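PDB 3CMN: putative hydrolase from Chloroflexus aurantiacus J-10-fl, which is of unknown function but probably acts as a zincin-like, metal-dependent peptidase. Local coordinates for residues R73-D78 / G153-F158; Q136-Q141 / E160-R165. All blocks are in the same frame, centred on the assembly; numbering follows the deposited sequence.

Interaction 1: residues R73-D78 / G153-F158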
loop_
_atom_site.group_PDB
_atom_site.type_symbol
_atom_site.label_atom_id
_atom_site.label_comp_id
_atom_site.label_asym_id
_atom_site.label_seq_id
_atom_site.Cartn_x
_atom_site.Cartn_y
_atom_site.Cartn_z
ATOM N N ARG A 73 12.748 10.263 9.527
ATOM C CA ARG A 73 11.665 11.156 9.930
ATOM C C ARG A 73 10.338 10.409 9.954
ATOM O O ARG A 73 10.133 9.451 9.216
ATOM C CB ARG A 73 11.544 12.359 8.985
ATOM C CG ARG A 73 12.735 13.305 8.996
ATOM C CD ARG A 73 12.400 14.622 8.314
ATOM N NE ARG A 73 11.614 15.490 9.190
ATOM C CZ ARG A 73 11.028 16.622 8.802
ATOM N NH1 ARG A 73 11.130 17.018 7.539
ATOM N NH2 ARG A 73 10.368 17.371 9.683
ATOM N N ILE A 74 9.450 10.831 10.836
ATOM C CA ILE A 74 8.134 10.223 10.914
ATOM C C ILE A 74 7.133 11.336 11.144
ATOM O O ILE A 74 7.389 12.278 11.897
ATOM C CB ILE A 74 8.022 9.157 12.060
ATOM C CG1 ILE A 74 8.459 9.753 13.398
ATOM C CG2 ILE A 74 8.846 7.918 11.714
ATOM C CD1 ILE A 74 7.344 10.445 14.148
ATOM N N PHE A 75 5.998 11.246 10.473
ATOM C CA PHE A 75 4.980 12.260 10.642
ATOM C C PHE A 75 3.681 11.637 11.148
ATOM O O PHE A 75 3.244 10.603 10.656
ATOM C CB PHE A 75 4.710 12.971 9.313
ATOM C CG PHE A 75 5.954 13.380 8.560
ATOM C CD1 PHE A 75 6.351 12.683 7.418
ATOM C CD2 PHE A 75 6.711 14.475 8.973
ATOM C CE1 PHE A 75 7.490 13.072 6.687
ATOM C CE2 PHE A 75 7.849 14.873 8.258
ATOM C CZ PHE A 75 8.238 14.167 7.108
ATOM N N VAL A 76 3.088 12.267 12.156
ATOM C CA VAL A 76 1.810 11.845 12.713
ATOM C C VAL A 76 0.848 12.827 12.037
ATOM O O VAL A 76 0.918 14.032 12.284
ATOM C CB VAL A 76 1.770 12.050 14.265
ATOM C CG1 VAL A 76 0.424 11.627 14.830
ATOM C CG2 VAL A 76 2.881 11.251 14.922
ATOM N N PHE A 77 -0.020 12.327 11.165
ATOM C CA PHE A 77 -0.966 13.185 10.452
ATOM C C PHE A 77 -2.387 13.107 10.999
ATOM O O PHE A 77 -2.787 12.114 11.601
ATOM C CB PHE A 77 -1.075 12.785 8.963
ATOM C CG PHE A 77 0.094 13.192 8.087
ATOM C CD1 PHE A 77 0.158 12.715 6.774
ATOM C CD2 PHE A 77 1.098 14.041 8.537
ATOM C CE1 PHE A 77 1.194 13.065 5.917
ATOM C CE2 PHE A 77 2.150 14.406 7.693
ATOM C CZ PHE A 77 2.199 13.913 6.371
ATOM N N ASP A 78 -3.143 14.178 10.767
ATOM C CA ASP A 78 -4.564 14.199 11.095
ATOM C C ASP A 78 -5.083 14.118 9.652
ATOM O O ASP A 78 -4.278 14.038 8.714
ATOM C CB ASP A 78 -4.999 15.514 11.749
ATOM C CG ASP A 78 -5.028 16.666 10.773
ATOM O OD1 ASP A 78 -3.951 17.121 10.361
ATOM O OD2 ASP A 78 -6.135 17.116 10.400
ATOM N N GLY A 153 11.686 8.481 -0.186
ATOM C CA GLY A 153 12.008 7.674 0.979
ATOM C C GLY A 153 12.575 8.473 2.147
ATOM O O GLY A 153 12.667 9.701 2.085
ATOM N N GLY A 154 12.936 7.775 3.221
ATOM C CA GLY A 154 13.502 8.435 4.384
ATOM C C GLY A 154 12.529 8.791 5.494
ATOM O O GLY A 154 12.940 9.280 6.547
ATOM N N SER A 155 11.241 8.554 5.277
ATOM C CA SER A 155 10.254 8.892 6.294
ATOM C C SER A 155 8.978 8.087 6.165
ATOM O O SER A 155 8.746 7.449 5.151
ATOM C CB SER A 155 9.910 10.377 6.196
ATOM O OG SER A 155 9.304 10.654 4.947
ATOM N N LEU A 156 8.157 8.112 7.210
ATOM C CA LEU A 156 6.874 7.420 7.205
ATOM C C LEU A 156 5.882 8.276 7.971
ATOM O O LEU A 156 6.262 8.988 8.901
ATOM C CB LEU A 156 6.988 6.047 7.877
ATOM C CG LEU A 156 7.675 4.921 7.097
ATOM C CD1 LEU A 156 7.815 3.697 7.986
ATOM C CD2 LEU A 156 6.852 4.566 5.860
ATOM N N TYR A 157 4.617 8.236 7.565
ATOM C CA TYR A 157 3.584 8.991 8.274
ATOM C C TYR A 157 2.486 8.045 8.697
ATOM O O TYR A 157 2.303 6.984 8.109
ATOM C CB TYR A 157 3.014 10.149 7.426
ATOM C CG TYR A 157 2.250 9.765 6.163
ATOM C CD1 TYR A 157 0.990 9.154 6.234
ATOM C CD2 TYR A 157 2.776 10.050 4.894
ATOM C CE1 TYR A 157 0.272 8.835 5.073
ATOM C CE2 TYR A 157 2.061 9.738 3.722
ATOM C CZ TYR A 157 0.815 9.129 3.819
ATOM O OH TYR A 157 0.121 8.786 2.675
ATOM N N PHE A 158 1.774 8.435 9.741
ATOM C CA PHE A 158 0.687 7.644 10.280
ATOM C C PHE A 158 -0.465 8.598 10.523
ATOM O O PHE A 158 -0.272 9.656 11.107
ATOM C CB PHE A 158 1.120 6.988 11.603
ATOM C CG PHE A 158 2.386 6.168 11.488
ATOM C CD1 PHE A 158 3.634 6.775 11.513
ATOM C CD2 PHE A 158 2.323 4.786 11.308
ATOM C CE1 PHE A 158 4.808 6.018 11.356
ATOM C CE2 PHE A 158 3.484 4.019 11.148
ATOM C CZ PHE A 158 4.730 4.639 11.172
#
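Phe77 and Tyr157 stack offset, the ring centroids 4.7 Å apart and the planes 21° from parallel. Phe77 CE1 comes down over one face of the tyrosine, 3.5 Å from Tyr157 CG and displaced toward the rim. In return Tyr157 CB sits over the face of the Phe77 ring, a CH-pi contact of 3.9 Å from that carbon to the ring centroid. Tyr157 can meet it this way because its CG lies between the backbone N and the carbonyl carbon (chi1 65°). Flat residues suit this pair, since CE1 of Phe77 and CB of Tyr157 can each lie on the other's ring face.

Phe75, on the same face of the sheet as Tyr157, turns the edge of its ring to Tyr157 CB, and its CE1 reaches Ser155 OG at 3.5 Å. The small serine lets that ring lie close to the strand. Beyond it the guanidinium of Arg73 takes Phe75 CE2 over its centre. On the buried face Ile74 and Phe158 meet more loosely, CG2 of the isoleucine near the edge of the Phe158 ring.

Between the two faces the strands run parallel, their axes 4.5 Å apart at the closest. Arg73 N bonds to Gly154 O, Leu156 N to Arg73 O, Phe75 N to Leu156 O at 2.8 Å, and Phe77 N to Phe158 O at 2.7 Å. Gly154 adopts a positive phi (95°), which glycine readily accepts.

This two-stranded parallel sheet lies in a mostly helical protein. Helix 41-63 covers Ile74 and Val76, while Leu156 and Phe158 pack on helix 174-193, Phe158 also stacking on Tyr48. On the other face Phe77 and Tyr157 meet helix 79-92, whose start Asp78 caps.

Interaction 2: residues Q136-Q141 / E160-R165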
loop_
_atom_site.group_PDB
_atom_site.type_symbol
_atom_site.label_atom_id
_atom_site.label_comp_id
_atom_site.label_asym_id
_atom_site.label_seq_id
_atom_site.Cartn_x
_atom_site.Cartn_y
_atom_site.Cartn_z
ATOM N N GLN A 136 -10.736 9.700 5.706
ATOM C CA GLN A 136 -11.218 9.214 6.994
ATOM C C GLN A 136 -11.054 7.722 7.149
ATOM O O GLN A 136 -11.517 7.131 8.120
ATOM C CB GLN A 136 -12.683 9.572 7.211
ATOM C CG GLN A 136 -13.492 9.806 5.983
ATOM C CD GLN A 136 -14.941 10.075 6.316
ATOM O OE1 GLN A 136 -15.668 9.173 6.746
ATOM N NE2 GLN A 136 -15.373 11.322 6.134
ATOM N N ARG A 137 -10.370 7.113 6.192
ATOM C CA ARG A 137 -10.174 5.686 6.234
ATOM C C ARG A 137 -8.711 5.272 6.128
ATOM O O ARG A 137 -8.311 4.246 6.676
ATOM C CB ARG A 137 -11.022 5.052 5.136
ATOM C CG ARG A 137 -12.499 5.438 5.263
ATOM C CD ARG A 137 -13.360 4.391 4.632
ATOM N NE ARG A 137 -12.791 3.080 4.920
ATOM C CZ ARG A 137 -13.195 1.938 4.370
ATOM N NH1 ARG A 137 -14.193 1.922 3.485
ATOM N NH2 ARG A 137 -12.580 0.806 4.696
ATOM N N VAL A 138 -7.905 6.079 5.451
ATOM C CA VAL A 138 -6.497 5.756 5.301
ATOM C C VAL A 138 -5.814 5.765 6.670
ATOM O O VAL A 138 -6.077 6.619 7.530
ATOM C CB VAL A 138 -5.781 6.751 4.352
ATOM C CG1 VAL A 138 -5.650 8.122 5.021
ATOM C CG2 VAL A 138 -4.422 6.214 3.971
ATOM N N LEU A 139 -4.934 4.795 6.863
ATOM C CA LEU A 139 -4.215 4.653 8.116
ATOM C C LEU A 139 -2.754 5.066 8.004
ATOM O O LEU A 139 -2.195 5.605 8.950
ATOM C CB LEU A 139 -4.327 3.205 8.608
ATOM C CG LEU A 139 -5.462 2.746 9.553
ATOM C CD1 LEU A 139 -6.699 3.626 9.473
ATOM C CD2 LEU A 139 -5.787 1.293 9.212
ATOM N N GLY A 140 -2.146 4.839 6.847
ATOM C CA GLY A 140 -0.748 5.204 6.682
ATOM C C GLY A 140 -0.216 5.315 5.260
ATOM O O GLY A 140 -0.960 5.261 4.287
ATOM N N GLN A 141 1.101 5.454 5.164
ATOM C CA GLN A 141 1.813 5.614 3.904
ATOM C C GLN A 141 1.484 4.748 2.689
ATOM O O GLN A 141 1.315 5.269 1.586
ATOM C CB GLN A 141 3.316 5.506 4.155
ATOM C CG GLN A 141 3.933 6.739 4.772
ATOM C CD GLN A 141 4.982 7.379 3.878
ATOM O OE1 GLN A 141 5.497 8.443 4.183
ATOM N NE2 GLN A 141 5.301 6.726 2.770
ATOM N N GLU A 160 -2.835 8.954 12.741
ATOM C CA GLU A 160 -3.172 8.481 14.077
ATOM C C GLU A 160 -4.675 8.546 14.321
ATOM O O GLU A 160 -5.193 7.631 15.003
ATOM C CB GLU A 160 -2.424 9.290 15.138
ATOM C CG GLU A 160 -1.834 8.449 16.259
ATOM C CD GLU A 160 -2.865 8.062 17.302
ATOM O OE1 GLU A 160 -3.745 8.895 17.603
ATOM O OE2 GLU A 160 -2.791 6.927 17.816
ATOM N N PRO A 161 -5.394 9.578 13.915
ATOM C CA PRO A 161 -6.831 9.636 14.205
ATOM C C PRO A 161 -7.594 8.416 13.717
ATOM O O PRO A 161 -8.399 7.854 14.455
ATOM C CB PRO A 161 -7.275 10.925 13.515
ATOM C CG PRO A 161 -6.049 11.808 13.628
ATOM C CD PRO A 161 -4.926 10.834 13.294
ATOM N N ASN A 162 -7.338 8.005 12.476
ATOM C CA ASN A 162 -8.024 6.841 11.917
ATOM C C ASN A 162 -7.486 5.558 12.545
ATOM O O ASN A 162 -8.222 4.590 12.725
ATOM C CB ASN A 162 -7.869 6.793 10.391
ATOM C CG ASN A 162 -8.392 8.046 9.714
ATOM O OD1 ASN A 162 -9.010 8.898 10.359
ATOM N ND2 ASN A 162 -8.143 8.172 8.409
ATOM N N ILE A 163 -6.202 5.561 12.872
ATOM C CA ILE A 163 -5.570 4.415 13.516
ATOM C C ILE A 163 -6.223 4.200 14.894
ATOM O O ILE A 163 -6.550 3.078 15.269
ATOM C CB ILE A 163 -4.037 4.648 13.699
ATOM C CG1 ILE A 163 -3.365 4.781 12.330
ATOM C CG2 ILE A 163 -3.415 3.499 14.482
ATOM C CD1 ILE A 163 -1.866 5.008 12.369
ATOM N N ALA A 164 -6.414 5.294 15.629
ATOM C CA ALA A 164 -7.026 5.251 16.953
ATOM C C ALA A 164 -8.478 4.770 16.870
ATOM O O ALA A 164 -8.930 3.996 17.711
ATOM C CB ALA A 164 -6.967 6.630 17.603
ATOM N N ARG A 165 -9.202 5.221 15.853
ATOM C CA ARG A 165 -10.589 4.822 15.688
ATOM C C ARG A 165 -10.744 3.346 15.340
ATOM O O ARG A 165 -11.697 2.707 15.779
ATOM C CB ARG A 165 -11.257 5.684 14.623
ATOM C CG ARG A 165 -11.580 7.065 15.121
ATOM C CD ARG A 165 -11.876 8.036 13.991
ATOM N NE ARG A 165 -12.258 9.337 14.530
ATOM C CZ ARG A 165 -11.486 10.074 15.327
ATOM N NH1 ARG A 165 -10.279 9.646 15.681
ATOM N NH2 ARG A 165 -11.934 11.231 15.791
#
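Asn162 supplies the polar part of the contact: its ND2 donates to Val138 O over 2.7 Å, with an N-H...O angle of 150°. The oxygen lies 18° out of the amide plane, so the bond is somewhat tilted. With CG beside the backbone N (chi1 -58°), the amide is carried from the helix to the loop. ND2 also bonds to Ala135 O, and OD1 accepts from Arg79 NE, so both ends of this buried amide are used and its rotation is fixed. Asparagine fits because one short side chain offers both donor and acceptor.

The van der Waals part centres on Leu139. Its CD1 lies across Asn162 CB at 3.5 Å, while CG meets Ile163 CG1 at 4.0 Å. Beside this apolar pair, Ile163 CD1 rests against the backbone carbonyl, 3.5 Å from Leu139 O. The Ile163 side chain also touches Phe177, Arg178 and Ile181 of helix 174-193, so a branched aliphatic residue can pack against loop and helix together.

Within the helix, Pro161 O accepts from Arg165 N and from Arg165 NH1, which approach from opposite faces of the carbonyl plane; the guanidinium thus folds back along its own helix.

The arrangement is a loop following helix 120-135, tied to the first turn of helix 160-169 by an asparagine that bonds to main-chain carbonyls, beside helix 174-193, whose HExxH sequence is consistent with the metal-binding helix of zincins.

Overall arrangement
The centres of interactions 1 and 2 lie about 12 Å apart, and the two contacts touch. Along the chain their segments alternate: 73-78, 136-141, 153-158, then 160-165. Strand 155-158 leads almost directly into helix 160-169, coupling the sheet to the helix-loop contact, while Gln141 OE1 packs against Leu156 and Tyr157, and Phe77 O against Pro161 CD. Both contacts also share helix 174-193: Phe158 touches Glu185 of its HExxH sequence, and Ile163 lies near that sequence without touching it. The sequence is consistent with a zinc site, though no metal is bound here. The small sheet and the adjoining loop thus form part of the surroundings of a probable active-site helix.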